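Condensin complex subunit 3 (Schizosaccharomyces pombe, PDB 5OQR) serves as a regulatory subunit of condensin, the complex required to convert interphase chromatin into condensed, mitotic-like chromosomes. Local coordinates at residues Glu726-Ile731 with Asp766-Ser771; Leu710-Phe715 with Tyr748-Arg753; Leu608-Phe613 with Leu654-Ile659; Asn703-Leu708 with Leu737-Asp742; Tyr634-His639 with Asn685-Glu690. One frame throughout, in Å; residues are numbered along the deposited sequence.

Contact 1: residues Glu726-Ile731 with Asp766-Ser771; sequences ERKFMI and DSTSLS
Lys-728 reaches across Asp-766 at about a right angle, laying its methylenes against one carboxylate oxygen before its amine comes nearer the other oxygen. CD passes 3.1 Å from Asp-766 OD2. A bend at chi3 (68°) then brings NZ to Thr-768, where it makes a weak hydrogen bond to OG1 of 3.3 Å, and leaves it 3.7 Å from Asp-766 OD1, a long salt bridge.

Asp-766 is itself the N-cap of helix 767-785. Ser-769 N gives a nearly straight bond (166°) to OD1 from well above the carboxylate plane, whereas the Thr-768 hydroxyl uses the syn lone pair of the same oxygen at OG1 to OD1 2.6 Å. Ser-769 OG takes OD2, also from above the plane. Small hydroxyl side chains suit this first turn because they can fold back to the cap. On the buried flank, Ile-731 CD1 lies 4.2 Å from Ser-769 CB. Arg-727, directed away from this interface, makes a cation-pi interaction with Phe-763 in the loop before helix 767-785.

The carboxylate is thus fixed chiefly by its own helix. With a weak bond and a long salt bridge, the exposed lysine probably contributes diffuse electrostatic attraction more than a rigid link.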
# COMPACT_ATOMS: atom_id res chain seq x y z
N GLU A 726 -20.78 19.40 19.34
CA GLU A 726 -20.06 20.23 18.39
C GLU A 726 -19.14 21.21 19.12
O GLU A 726 -17.92 21.16 18.99
CB GLU A 726 -21.05 20.97 17.49
CG GLU A 726 -20.45 21.59 16.24
CD GLU A 726 -21.49 21.87 15.18
OE1 GLU A 726 -22.25 20.94 14.82
OE2 GLU A 726 -21.58 23.03 14.71
N ARG A 727 -19.73 22.11 19.91
CA ARG A 727 -18.92 23.05 20.68
C ARG A 727 -18.02 22.31 21.67
O ARG A 727 -16.87 22.69 21.87
CB ARG A 727 -19.83 24.04 21.41
CG ARG A 727 -19.15 25.33 21.83
CD ARG A 727 -20.14 26.30 22.44
NE ARG A 727 -20.80 27.13 21.43
CZ ARG A 727 -21.92 27.82 21.64
NH1 ARG A 727 -22.53 27.77 22.81
NH2 ARG A 727 -22.43 28.56 20.67
N LYS A 728 -18.54 21.24 22.28
CA LYS A 728 -17.69 20.39 23.12
C LYS A 728 -16.50 19.86 22.33
O LYS A 728 -15.36 19.88 22.81
CB LYS A 728 -18.50 19.22 23.67
CG LYS A 728 -19.06 19.43 25.07
CD LYS A 728 -19.25 18.10 25.80
CE LYS A 728 -17.90 17.45 26.12
NZ LYS A 728 -18.01 16.40 27.18
N PHE A 729 -16.75 19.35 21.12
CA PHE A 729 -15.70 18.68 20.37
C PHE A 729 -14.62 19.65 19.93
O PHE A 729 -13.43 19.32 19.97
CB PHE A 729 -16.30 17.96 19.17
CG PHE A 729 -15.28 17.26 18.33
CD1 PHE A 729 -14.96 17.73 17.07
CD2 PHE A 729 -14.63 16.14 18.81
CE1 PHE A 729 -14.01 17.09 16.30
CE2 PHE A 729 -13.68 15.50 18.04
CZ PHE A 729 -13.37 15.98 16.79
N MET A 730 -15.01 20.86 19.52
CA MET A 730 -14.02 21.84 19.10
C MET A 730 -13.10 22.22 20.25
O MET A 730 -11.91 22.48 20.04
CB MET A 730 -14.71 23.08 18.54
CG MET A 730 -15.59 22.81 17.33
SD MET A 730 -14.72 22.00 15.97
CE MET A 730 -13.65 23.32 15.41
N ILE A 731 -13.62 22.25 21.48
CA ILE A 731 -12.78 22.53 22.64
C ILE A 731 -11.85 21.35 22.91
O ILE A 731 -10.71 21.54 23.33
CB ILE A 731 -13.67 22.85 23.86
CG1 ILE A 731 -14.36 24.20 23.66
CG2 ILE A 731 -12.84 22.89 25.15
CD1 ILE A 731 -15.51 24.44 24.62
N ASP A 766 -19.71 22.31 30.21
CA ASP A 766 -19.65 21.22 31.16
C ASP A 766 -18.29 21.20 31.85
O ASP A 766 -17.42 22.04 31.61
CB ASP A 766 -19.92 19.89 30.45
CG ASP A 766 -18.84 19.54 29.46
OD1 ASP A 766 -17.85 18.90 29.86
OD2 ASP A 766 -18.99 19.89 28.27
N SER A 767 -18.09 20.21 32.72
CA SER A 767 -16.88 20.16 33.54
C SER A 767 -15.64 19.95 32.68
O SER A 767 -14.65 20.68 32.82
CB SER A 767 -17.01 19.05 34.58
OG SER A 767 -17.98 19.37 35.55
N THR A 768 -15.67 18.94 31.80
CA THR A 768 -14.47 18.62 31.03
C THR A 768 -14.08 19.79 30.12
O THR A 768 -12.90 20.11 30.00
CB THR A 768 -14.69 17.35 30.21
OG1 THR A 768 -15.70 17.57 29.22
CG2 THR A 768 -15.11 16.20 31.11
N SER A 769 -15.06 20.43 29.48
CA SER A 769 -14.77 21.62 28.69
C SER A 769 -14.05 22.66 29.54
O SER A 769 -12.97 23.14 29.18
CB SER A 769 -16.06 22.20 28.11
OG SER A 769 -16.77 21.23 27.36
N LEU A 770 -14.64 23.02 30.68
CA LEU A 770 -14.03 24.00 31.56
C LEU A 770 -12.64 23.56 32.01
O LEU A 770 -11.75 24.40 32.18
CB LEU A 770 -14.93 24.24 32.77
CG LEU A 770 -16.27 24.89 32.46
CD1 LEU A 770 -17.28 24.61 33.56
CD2 LEU A 770 -16.10 26.39 32.26
N SER A 771 -12.44 22.26 32.21
CA SER A 771 -11.14 21.77 32.64
C SER A 771 -10.11 21.89 31.52
O SER A 771 -8.95 22.22 31.78
CB SER A 771 -11.26 20.32 33.11
OG SER A 771 -10.04 19.87 33.69

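Contact 2: residues Leu710-Phe715 with Tyr748-Arg753; sequences LANMIF and YQRTKR
Asn-712 and Thr-751 meet at the middle of this pairing, where the Thr-751 hydroxyl donates to the amide oxygen, OG1 to OD1 at 2.8 Å. The donor is tilted 19° from the carbonyl plane. Threonine suits this place because its two branches serve different partners. OG1 lies beside the backbone N and faces Asn-712, while CG2, anti to that N, enters an apolar corner. There the methyl sits 3.8 Å from Phe-715 CE2, at the edge of the ring and in its plane, and 4.2 Å from Ala-711 CB. The small alanine lets the helices come near, so hydrocarbon lines one side of this buried polar pair.

The other flank is looser. Arg-750, exposed and bent at chi2, brings NH1 only to within 4.0 Å of Asn-712 ND2, and the guanidinium and amide planes stand 86° apart. No bond joins these two donors, and the nearby Lys-754 amine adds a like charge beside the guanidinium.

The two helical segments run almost parallel, 13° apart, with axes 9.5 Å from each other. Helix 725-736 lies between their helices in sequence; such side-by-side packing of alternate helices is characteristic of the alpha-solenoid built from HEAT repeats, of which helix 706-717 opens the ninth.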
# COMPACT_ATOMS: atom_id res chain seq x y z
N LEU A 710 -3.95 27.81 15.13
CA LEU A 710 -5.18 27.03 15.07
C LEU A 710 -6.02 27.22 16.33
O LEU A 710 -7.25 27.23 16.26
CB LEU A 710 -4.85 25.56 14.85
CG LEU A 710 -6.05 24.62 14.71
CD1 LEU A 710 -6.90 25.00 13.51
CD2 LEU A 710 -5.58 23.18 14.60
N ALA A 711 -5.36 27.36 17.48
CA ALA A 711 -6.09 27.67 18.71
C ALA A 711 -6.89 28.95 18.55
O ALA A 711 -8.08 29.01 18.89
CB ALA A 711 -5.10 27.78 19.87
N ASN A 712 -6.26 30.00 18.02
CA ASN A 712 -6.97 31.25 17.77
C ASN A 712 -8.15 31.03 16.83
O ASN A 712 -9.23 31.61 17.03
CB ASN A 712 -6.02 32.29 17.20
CG ASN A 712 -4.85 32.58 18.11
OD1 ASN A 712 -4.94 32.41 19.33
ND2 ASN A 712 -3.73 33.00 17.53
N MET A 713 -7.97 30.20 15.80
CA MET A 713 -9.08 29.90 14.90
C MET A 713 -10.23 29.25 15.65
O MET A 713 -11.40 29.62 15.46
CB MET A 713 -8.60 28.97 13.77
CG MET A 713 -7.50 29.54 12.90
SD MET A 713 -7.93 31.11 12.12
CE MET A 713 -9.32 30.61 11.11
N ILE A 714 -9.92 28.28 16.50
CA ILE A 714 -10.96 27.58 17.25
C ILE A 714 -11.74 28.57 18.13
O ILE A 714 -12.97 28.59 18.12
CB ILE A 714 -10.35 26.44 18.09
CG1 ILE A 714 -9.76 25.38 17.15
CG2 ILE A 714 -11.38 25.82 19.02
CD1 ILE A 714 -8.93 24.33 17.84
N PHE A 715 -11.02 29.41 18.88
CA PHE A 715 -11.70 30.36 19.75
C PHE A 715 -12.67 31.24 18.97
O PHE A 715 -13.76 31.55 19.45
CB PHE A 715 -10.67 31.24 20.48
CG PHE A 715 -9.88 30.50 21.52
CD1 PHE A 715 -10.52 29.73 22.48
CD2 PHE A 715 -8.50 30.57 21.55
CE1 PHE A 715 -9.81 29.06 23.43
CE2 PHE A 715 -7.78 29.90 22.50
CZ PHE A 715 -8.43 29.14 23.44
N TYR A 748 1.83 33.87 23.01
CA TYR A 748 0.97 33.35 24.07
C TYR A 748 0.00 34.42 24.55
O TYR A 748 -1.15 34.12 24.87
CB TYR A 748 1.82 32.83 25.23
CG TYR A 748 2.83 31.79 24.84
CD1 TYR A 748 2.43 30.56 24.35
CD2 TYR A 748 4.19 32.03 24.97
CE1 TYR A 748 3.35 29.60 23.99
CE2 TYR A 748 5.12 31.07 24.62
CZ TYR A 748 4.69 29.86 24.13
OH TYR A 748 5.62 28.90 23.77
N GLN A 749 0.46 35.67 24.62
CA GLN A 749 -0.43 36.76 25.02
C GLN A 749 -1.57 36.93 24.03
O GLN A 749 -2.71 37.18 24.42
CB GLN A 749 0.36 38.06 25.16
CG GLN A 749 1.34 38.07 26.32
CD GLN A 749 2.25 39.29 26.30
OE1 GLN A 749 2.07 40.20 25.49
NE2 GLN A 749 3.24 39.30 27.18
N ARG A 750 -1.28 36.80 22.74
CA ARG A 750 -2.31 37.00 21.72
C ARG A 750 -3.37 35.91 21.79
O ARG A 750 -4.56 36.19 21.63
CB ARG A 750 -1.68 37.05 20.33
CG ARG A 750 -2.41 37.96 19.37
CD ARG A 750 -2.52 37.37 17.98
NE ARG A 750 -3.44 38.14 17.14
CZ ARG A 750 -3.96 37.71 15.99
NH1 ARG A 750 -3.66 36.50 15.53
NH2 ARG A 750 -4.78 38.48 15.31
N THR A 751 -2.96 34.67 22.03
CA THR A 751 -3.93 33.58 22.10
C THR A 751 -4.78 33.68 23.36
O THR A 751 -5.97 33.36 23.34
CB THR A 751 -3.21 32.22 22.04
OG1 THR A 751 -2.58 32.08 20.77
CG2 THR A 751 -4.19 31.07 22.24
N LYS A 752 -4.19 34.13 24.47
CA LYS A 752 -4.97 34.33 25.68
C LYS A 752 -6.04 35.40 25.47
O LYS A 752 -7.16 35.26 25.96
CB LYS A 752 -4.06 34.70 26.85
CG LYS A 752 -4.79 34.83 28.17
CD LYS A 752 -3.84 34.72 29.35
CE LYS A 752 -4.58 34.85 30.67
NZ LYS A 752 -5.25 36.18 30.81
N ARG A 753 -5.70 36.47 24.75
CA ARG A 753 -6.71 37.44 24.36
C ARG A 753 -7.85 36.78 23.60
O ARG A 753 -9.03 37.09 23.83
CB ARG A 753 -6.08 38.54 23.51
CG ARG A 753 -5.79 39.83 24.26
CD ARG A 753 -4.46 40.43 23.84
NE ARG A 753 -4.35 40.55 22.38
CZ ARG A 753 -3.21 40.69 21.73
NH1 ARG A 753 -2.06 40.73 22.38
NH2 ARG A 753 -3.21 40.80 20.40

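Contact 3: residues Leu608-Phe613 with Leu654-Ile659; sequences LIIQYF and LSLLEI
Ile-610 and Leu-656 mark the closest backbone approach, CA to CA 6.4 Å, between two helical segments running in the same general direction, their axes 10.0 Å apart and crossing at -32°. Their side chains slide past each other in opposite directions, so Leu-656 CD2 comes to rest against the backbone of helix 601-613, 3.7 Å from Ile-610 O.

The beta-branched Ile-610 splits its contacts. CD1 touches Ser-655 CB at 3.6 Å, while CG2 meets Ile-659 CD1 at 3.9 Å. Serine is small enough to admit that isoleucine end, and its hydroxyl is satisfied within its own helix by Asp-651 O. Leu-656 CD1 packs on Phe-613 CB at 3.9 Å, leaving the phenyl ring to lead away from the interface.

Helix 669-682 closes over one flank of the pair: Met-679 touches both Ile-609 and Leu-656, and Ile-675 receives Phe-613. Helices 580-597 and 621-635 pack against helix 601-613 through Leu-608, continuing the all-helical array.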
# COMPACT_ATOMS: atom_id res chain seq x y z
N LEU A 608 -11.48 19.93 -0.84
CA LEU A 608 -10.71 18.69 -0.96
C LEU A 608 -10.80 17.86 0.31
O LEU A 608 -11.08 16.66 0.27
CB LEU A 608 -9.24 19.01 -1.27
CG LEU A 608 -8.73 18.86 -2.70
CD1 LEU A 608 -7.22 19.00 -2.69
CD2 LEU A 608 -9.11 17.54 -3.34
N ILE A 609 -10.55 18.49 1.46
CA ILE A 609 -10.56 17.77 2.72
C ILE A 609 -11.94 17.18 2.99
O ILE A 609 -12.07 16.05 3.47
CB ILE A 609 -10.09 18.69 3.87
CG1 ILE A 609 -8.61 19.03 3.67
CG2 ILE A 609 -10.33 18.04 5.23
CD1 ILE A 609 -8.05 20.01 4.68
N ILE A 610 -12.99 17.94 2.69
CA ILE A 610 -14.35 17.46 2.93
C ILE A 610 -14.61 16.21 2.10
O ILE A 610 -15.00 15.16 2.63
CB ILE A 610 -15.38 18.56 2.64
CG1 ILE A 610 -15.24 19.69 3.67
CG2 ILE A 610 -16.80 17.99 2.65
CD1 ILE A 610 -16.19 20.85 3.46
N GLN A 611 -14.42 16.31 0.79
CA GLN A 611 -14.65 15.16 -0.09
C GLN A 611 -13.79 13.98 0.31
O GLN A 611 -14.26 12.83 0.32
CB GLN A 611 -14.38 15.56 -1.54
CG GLN A 611 -15.12 14.71 -2.55
CD GLN A 611 -16.58 15.10 -2.67
OE1 GLN A 611 -16.91 16.27 -2.83
NE2 GLN A 611 -17.46 14.12 -2.57
N TYR A 612 -12.53 14.23 0.65
CA TYR A 612 -11.62 13.15 1.02
C TYR A 612 -12.15 12.35 2.20
O TYR A 612 -11.98 11.12 2.25
CB TYR A 612 -10.24 13.73 1.33
CG TYR A 612 -9.25 12.73 1.88
CD1 TYR A 612 -8.77 11.70 1.09
CD2 TYR A 612 -8.78 12.83 3.18
CE1 TYR A 612 -7.86 10.78 1.59
CE2 TYR A 612 -7.87 11.92 3.69
CZ TYR A 612 -7.41 10.90 2.88
OH TYR A 612 -6.51 10.00 3.38
N PHE A 613 -12.79 13.01 3.15
CA PHE A 613 -13.34 12.35 4.33
C PHE A 613 -14.84 12.11 4.23
O PHE A 613 -15.42 11.53 5.16
CB PHE A 613 -13.05 13.18 5.59
CG PHE A 613 -11.60 13.16 6.01
CD1 PHE A 613 -11.00 11.98 6.40
CD2 PHE A 613 -10.86 14.33 6.03
CE1 PHE A 613 -9.67 11.97 6.80
CE2 PHE A 613 -9.54 14.32 6.43
CZ PHE A 613 -8.95 13.14 6.81
N LEU A 654 -16.19 21.41 10.77
CA LEU A 654 -17.59 21.66 11.09
C LEU A 654 -18.50 21.13 9.99
O LEU A 654 -19.54 20.53 10.27
CB LEU A 654 -17.83 23.15 11.32
CG LEU A 654 -17.21 23.75 12.58
CD1 LEU A 654 -17.49 25.25 12.63
CD2 LEU A 654 -17.75 23.08 13.83
N SER A 655 -18.13 21.35 8.73
CA SER A 655 -18.92 20.83 7.62
C SER A 655 -19.02 19.32 7.68
O SER A 655 -20.07 18.74 7.38
CB SER A 655 -18.33 21.29 6.29
OG SER A 655 -18.52 22.67 6.09
N LEU A 656 -17.93 18.65 8.07
CA LEU A 656 -17.95 17.20 8.17
C LEU A 656 -18.85 16.73 9.31
O LEU A 656 -19.48 15.68 9.20
CB LEU A 656 -16.53 16.67 8.35
CG LEU A 656 -15.66 16.71 7.10
CD1 LEU A 656 -14.21 16.43 7.45
CD2 LEU A 656 -16.16 15.71 6.06
N LEU A 657 -18.92 17.50 10.40
CA LEU A 657 -19.80 17.12 11.50
C LEU A 657 -21.26 17.09 11.05
O LEU A 657 -21.99 16.15 11.35
CB LEU A 657 -19.62 18.09 12.67
CG LEU A 657 -18.46 17.80 13.63
CD1 LEU A 657 -18.33 18.92 14.64
CD2 LEU A 657 -18.64 16.47 14.34
N GLU A 658 -21.69 18.12 10.33
CA GLU A 658 -23.06 18.14 9.83
C GLU A 658 -23.32 16.98 8.89
O GLU A 658 -24.37 16.32 8.97
CB GLU A 658 -23.35 19.47 9.13
CG GLU A 658 -23.19 20.69 10.02
CD GLU A 658 -23.89 21.92 9.47
OE1 GLU A 658 -24.52 21.81 8.40
OE2 GLU A 658 -23.81 22.98 10.11
N ILE A 659 -22.38 16.70 7.99
CA ILE A 659 -22.54 15.58 7.07
C ILE A 659 -22.66 14.27 7.83
O ILE A 659 -23.46 13.40 7.48
CB ILE A 659 -21.35 15.54 6.08
CG1 ILE A 659 -21.43 16.71 5.11
CG2 ILE A 659 -21.32 14.22 5.31
CD1 ILE A 659 -20.13 16.98 4.38

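Contact 4: residues Asn703-Leu708 with Leu737-Asp742; sequences NHNVHL and LKIPTD
Lys-738 N donates to His-707 ND1 at 3.1 Å, approaching from 36° out of the ring plane; the reverse pairing, ND1 to Lys-738 O, would be weak. NE2 of the same imidazole bonds to Leu-680 O and to the Thr-683 hydroxyl, so a histidine suits this buried spot by joining the 737-742 loop to the C-terminal end of helix 669-682. A further set of hydrogen bonds belongs to Asn-705, the N-cap of helix 706-717: its OD1 accepts from Leu-708 N at 3.0 Å, on a lone pair in the carbonyl plane, and more weakly from His-707 N.

Van der Waals contacts fill the rest. Leu-737 CD2 lies over one face of the imidazole, 4.1 Å above its plane and displaced toward the rim. Ile-739 crosses Leu-708 at about a right angle, with CG2 3.8 Å from Leu-708 CD1, and its bent end (chi2 -59°) brings CD1 onto the helix backbone, 3.7 Å from Leu-708 N. At the far side the Asn-705 amide meets the proline ring, ND2 to Pro-740 CD 3.3 Å.

The loop leaving helix 725-736 thereby lies along the capped start of helix 706-717, closing the antiparallel helical hairpin that defines a HEAT repeat, here the ninth.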
# COMPACT_ATOMS: atom_id res chain seq x y z
N ASN A 703 8.32 33.15 12.77
CA ASN A 703 7.29 32.33 12.16
C ASN A 703 6.30 31.96 13.26
O ASN A 703 6.70 31.50 14.33
CB ASN A 703 7.89 31.06 11.55
CG ASN A 703 7.84 31.05 10.03
OD1 ASN A 703 7.32 31.96 9.39
ND2 ASN A 703 8.40 29.99 9.45
N HIS A 704 5.01 32.18 13.01
CA HIS A 704 4.01 31.86 14.01
C HIS A 704 3.68 30.37 13.95
O HIS A 704 3.61 29.77 12.88
CB HIS A 704 2.75 32.69 13.79
CG HIS A 704 2.99 34.16 13.89
ND1 HIS A 704 3.23 34.80 15.09
CD2 HIS A 704 3.05 35.13 12.94
CE1 HIS A 704 3.42 36.09 14.88
NE2 HIS A 704 3.31 36.31 13.58
N ASN A 705 3.52 29.78 15.13
CA ASN A 705 3.21 28.36 15.23
C ASN A 705 1.82 28.10 14.66
O ASN A 705 0.86 28.78 15.02
CB ASN A 705 3.30 27.90 16.68
CG ASN A 705 3.18 26.41 16.83
OD1 ASN A 705 2.10 25.89 17.10
ND2 ASN A 705 4.30 25.71 16.66
N VAL A 706 1.72 27.10 13.78
CA VAL A 706 0.44 26.80 13.14
C VAL A 706 -0.58 26.33 14.17
O VAL A 706 -1.76 26.66 14.08
CB VAL A 706 0.64 25.76 12.02
CG1 VAL A 706 -0.69 25.42 11.35
CG2 VAL A 706 1.63 26.25 10.99
N HIS A 707 -0.13 25.55 15.16
CA HIS A 707 -1.06 25.02 16.14
C HIS A 707 -1.55 26.11 17.09
O HIS A 707 -2.73 26.12 17.47
CB HIS A 707 -0.40 23.88 16.92
CG HIS A 707 -0.59 22.53 16.30
ND1 HIS A 707 -0.07 21.38 16.85
CD2 HIS A 707 -1.25 22.15 15.18
CE1 HIS A 707 -0.40 20.35 16.09
NE2 HIS A 707 -1.11 20.79 15.08
N LEU A 708 -0.68 27.03 17.48
CA LEU A 708 -1.15 28.17 18.26
C LEU A 708 -2.03 29.08 17.41
O LEU A 708 -2.96 29.70 17.94
CB LEU A 708 0.04 28.95 18.83
CG LEU A 708 -0.30 29.87 20.00
CD1 LEU A 708 -0.78 29.08 21.21
CD2 LEU A 708 0.91 30.71 20.37
N LEU A 737 -3.58 19.95 20.81
CA LEU A 737 -2.61 20.80 20.13
C LEU A 737 -1.22 20.59 20.70
O LEU A 737 -1.04 20.27 21.88
CB LEU A 737 -3.01 22.27 20.26
CG LEU A 737 -4.35 22.68 19.65
CD1 LEU A 737 -4.69 24.11 20.03
CD2 LEU A 737 -4.33 22.51 18.15
N LYS A 738 -0.22 20.77 19.84
CA LYS A 738 1.18 20.67 20.21
C LYS A 738 1.75 22.09 20.17
O LYS A 738 2.19 22.57 19.13
CB LYS A 738 1.94 19.74 19.28
CG LYS A 738 1.87 18.27 19.67
CD LYS A 738 2.95 17.47 18.97
CE LYS A 738 4.33 17.73 19.57
NZ LYS A 738 5.43 17.45 18.60
N ILE A 739 1.74 22.75 21.32
CA ILE A 739 2.21 24.12 21.45
C ILE A 739 3.64 24.07 21.97
O ILE A 739 3.86 23.53 23.07
CB ILE A 739 1.31 24.94 22.38
CG1 ILE A 739 -0.16 24.73 22.02
CG2 ILE A 739 1.67 26.41 22.32
CD1 ILE A 739 -0.53 25.13 20.60
N PRO A 740 4.63 24.59 21.25
CA PRO A 740 5.99 24.65 21.80
C PRO A 740 6.08 25.66 22.93
O PRO A 740 5.23 26.53 23.10
CB PRO A 740 6.85 25.06 20.60
CG PRO A 740 5.90 25.69 19.65
CD PRO A 740 4.60 25.00 19.83
N THR A 741 7.14 25.52 23.72
CA THR A 741 7.34 26.34 24.91
C THR A 741 8.39 27.43 24.71
O THR A 741 8.69 28.15 25.66
CB THR A 741 7.75 25.45 26.09
OG1 THR A 741 9.04 24.87 25.83
CG2 THR A 741 6.74 24.34 26.30
N ASP A 742 8.94 27.56 23.51
CA ASP A 742 9.99 28.53 23.24
C ASP A 742 9.52 29.68 22.35
O ASP A 742 10.36 30.44 21.84
CB ASP A 742 11.19 27.84 22.59
CG ASP A 742 10.87 27.27 21.22
OD1 ASP A 742 9.69 26.95 20.97
OD2 ASP A 742 11.80 27.13 20.40

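Contact 5: residues Tyr634-His639 with Asn685-Glu690; sequences YAFGAH and NEKLYE
Phe-636, the residue most buried here, is gripped between Tyr-689 and Lys-687. Its CB stands over the centre of the Tyr-689 ring, 3.6 Å from the centroid and 13° off the normal, a CH-pi contact. The edge of the Phe-636 ring is turned toward the face of Tyr-689, an offset edge-to-face pair with planes at 70° and centroids 5.5 Å apart. Tyr-689 OH in turn lies at the phenyl edge, while Lys-687 O sits over a phenyl face and Lys-687 CB touches Phe-636 CE1 at 3.4 Å.

Tyr-689 also supplies the cross-link between backbones: its N donates to Phe-636 O at 3.2 Å, nearly straight (164°) and in the carbonyl plane.

Leu-688 fills the turn behind. Its CD2 branch lies between two carbonyls, 3.4 Å from Phe-636 O and 3.9 Å from Ala-638 O.

Aromatic packing and one backbone bond therefore join two largely irregular segments near the surface. The carbonyl of Phe-636 finds an amide donor in the 685-690 segment; Leu-688 CD2 and the tyrosine ring lie beside the bond and probably shield it in part.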
# COMPACT_ATOMS: atom_id res chain seq x y z
N TYR A 634 1.78 17.76 0.37
CA TYR A 634 1.49 19.19 0.41
C TYR A 634 1.71 19.76 1.80
O TYR A 634 2.39 20.78 1.97
CB TYR A 634 0.05 19.42 -0.06
CG TYR A 634 -0.39 20.86 -0.08
CD1 TYR A 634 -1.12 21.40 0.98
CD2 TYR A 634 -0.11 21.68 -1.16
CE1 TYR A 634 -1.54 22.71 0.96
CE2 TYR A 634 -0.53 23.00 -1.18
CZ TYR A 634 -1.24 23.51 -0.12
OH TYR A 634 -1.66 24.81 -0.14
N ALA A 635 1.16 19.10 2.82
CA ALA A 635 1.23 19.62 4.18
C ALA A 635 2.67 19.66 4.69
O ALA A 635 3.12 20.67 5.23
CB ALA A 635 0.36 18.79 5.11
N PHE A 636 3.40 18.56 4.53
CA PHE A 636 4.73 18.44 5.11
C PHE A 636 5.82 19.04 4.25
O PHE A 636 7.00 18.98 4.63
CB PHE A 636 5.03 16.96 5.39
CG PHE A 636 4.04 16.31 6.31
CD1 PHE A 636 3.52 17.00 7.39
CD2 PHE A 636 3.63 15.01 6.09
CE1 PHE A 636 2.60 16.40 8.23
CE2 PHE A 636 2.72 14.40 6.93
CZ PHE A 636 2.20 15.10 8.01
N GLY A 637 5.48 19.62 3.10
CA GLY A 637 6.48 20.19 2.23
C GLY A 637 6.92 21.58 2.64
O GLY A 637 8.09 21.94 2.48
N ALA A 638 5.99 22.38 3.16
CA ALA A 638 6.29 23.76 3.50
C ALA A 638 5.50 24.17 4.73
O ALA A 638 4.38 23.71 4.95
CB ALA A 638 5.97 24.70 2.33
N HIS A 639 6.10 25.05 5.53
CA HIS A 639 5.40 25.63 6.67
C HIS A 639 4.15 26.38 6.22
O HIS A 639 3.13 26.39 6.91
CB HIS A 639 6.32 26.56 7.44
CG HIS A 639 5.60 27.56 8.30
ND1 HIS A 639 5.23 27.29 9.60
CD2 HIS A 639 5.18 28.82 8.04
CE1 HIS A 639 4.61 28.34 10.10
NE2 HIS A 639 4.57 29.28 9.18
N ASN A 685 3.97 21.20 13.18
CA ASN A 685 5.24 21.67 12.64
C ASN A 685 6.34 20.62 12.77
O ASN A 685 7.28 20.60 11.96
CB ASN A 685 5.66 22.96 13.35
CG ASN A 685 6.98 23.51 12.83
OD1 ASN A 685 8.02 23.37 13.47
ND2 ASN A 685 6.93 24.14 11.67
N GLU A 686 6.25 19.75 13.77
CA GLU A 686 7.27 18.73 13.96
C GLU A 686 7.34 17.75 12.80
O GLU A 686 8.39 17.13 12.59
CB GLU A 686 7.01 17.98 15.27
CG GLU A 686 8.08 16.96 15.64
CD GLU A 686 9.42 17.61 15.95
OE1 GLU A 686 9.46 18.84 16.11
OE2 GLU A 686 10.43 16.88 16.04
N LYS A 687 6.25 17.58 12.05
CA LYS A 687 6.18 16.57 11.01
C LYS A 687 6.64 17.07 9.65
O LYS A 687 6.38 16.40 8.64
CB LYS A 687 4.75 16.03 10.90
CG LYS A 687 4.22 15.40 12.17
CD LYS A 687 3.23 14.29 11.86
CE LYS A 687 2.31 14.01 13.03
NZ LYS A 687 3.06 13.72 14.28
N LEU A 688 7.31 18.21 9.59
CA LEU A 688 7.84 18.69 8.31
C LEU A 688 9.03 17.85 7.88
O LEU A 688 9.88 17.49 8.69
CB LEU A 688 8.24 20.16 8.42
CG LEU A 688 7.11 21.20 8.41
CD1 LEU A 688 7.67 22.59 8.65
CD2 LEU A 688 6.35 21.17 7.11
N TYR A 689 9.08 17.54 6.58
CA TYR A 689 10.21 16.79 6.05
C TYR A 689 11.51 17.58 6.19
O TYR A 689 12.55 17.02 6.55
CB TYR A 689 9.96 16.44 4.58
CG TYR A 689 8.74 15.56 4.35
CD1 TYR A 689 8.41 14.55 5.24
CD2 TYR A 689 7.94 15.74 3.23
CE1 TYR A 689 7.31 13.75 5.04
CE2 TYR A 689 6.83 14.95 3.02
CZ TYR A 689 6.52 13.95 3.92
OH TYR A 689 5.41 13.15 3.70
N GLU A 690 11.46 18.88 5.91
CA GLU A 690 12.59 19.78 6.06
C GLU A 690 13.74 19.43 5.12
O GLU A 690 13.96 18.26 4.80
CB GLU A 690 13.10 19.77 7.51
CG GLU A 690 13.86 21.03 7.88
CD GLU A 690 12.96 22.24 7.95
OE1 GLU A 690 11.75 22.07 8.22
OE2 GLU A 690 13.45 23.37 7.73

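In the fold
Contact 2 is the buried one; contacts 1, 3 and 4 are partly buried, and contact 5 lies at the surface. Contacts 2 and 4 share helix 706-717 and touch, Tyr-748 of one probably hydrogen-bonding to Pro-740 of the other. Contacts 1 and 3 also meet, where Glu-726 and Met-730 rest on Leu-654. His-639 of contact 5 packs beside Asn-703, His-704 and Val-706 of contact 4; the centres of contacts 4 and 5 are about 14 Å apart. Chemistry follows place: the helix pair of contact 3 is apolar, contact 2 encloses one polar pair, contact 1 carries charge at a helix start, and the loop-containing contacts 4 and 5 draw on backbone hydrogen-bonding groups.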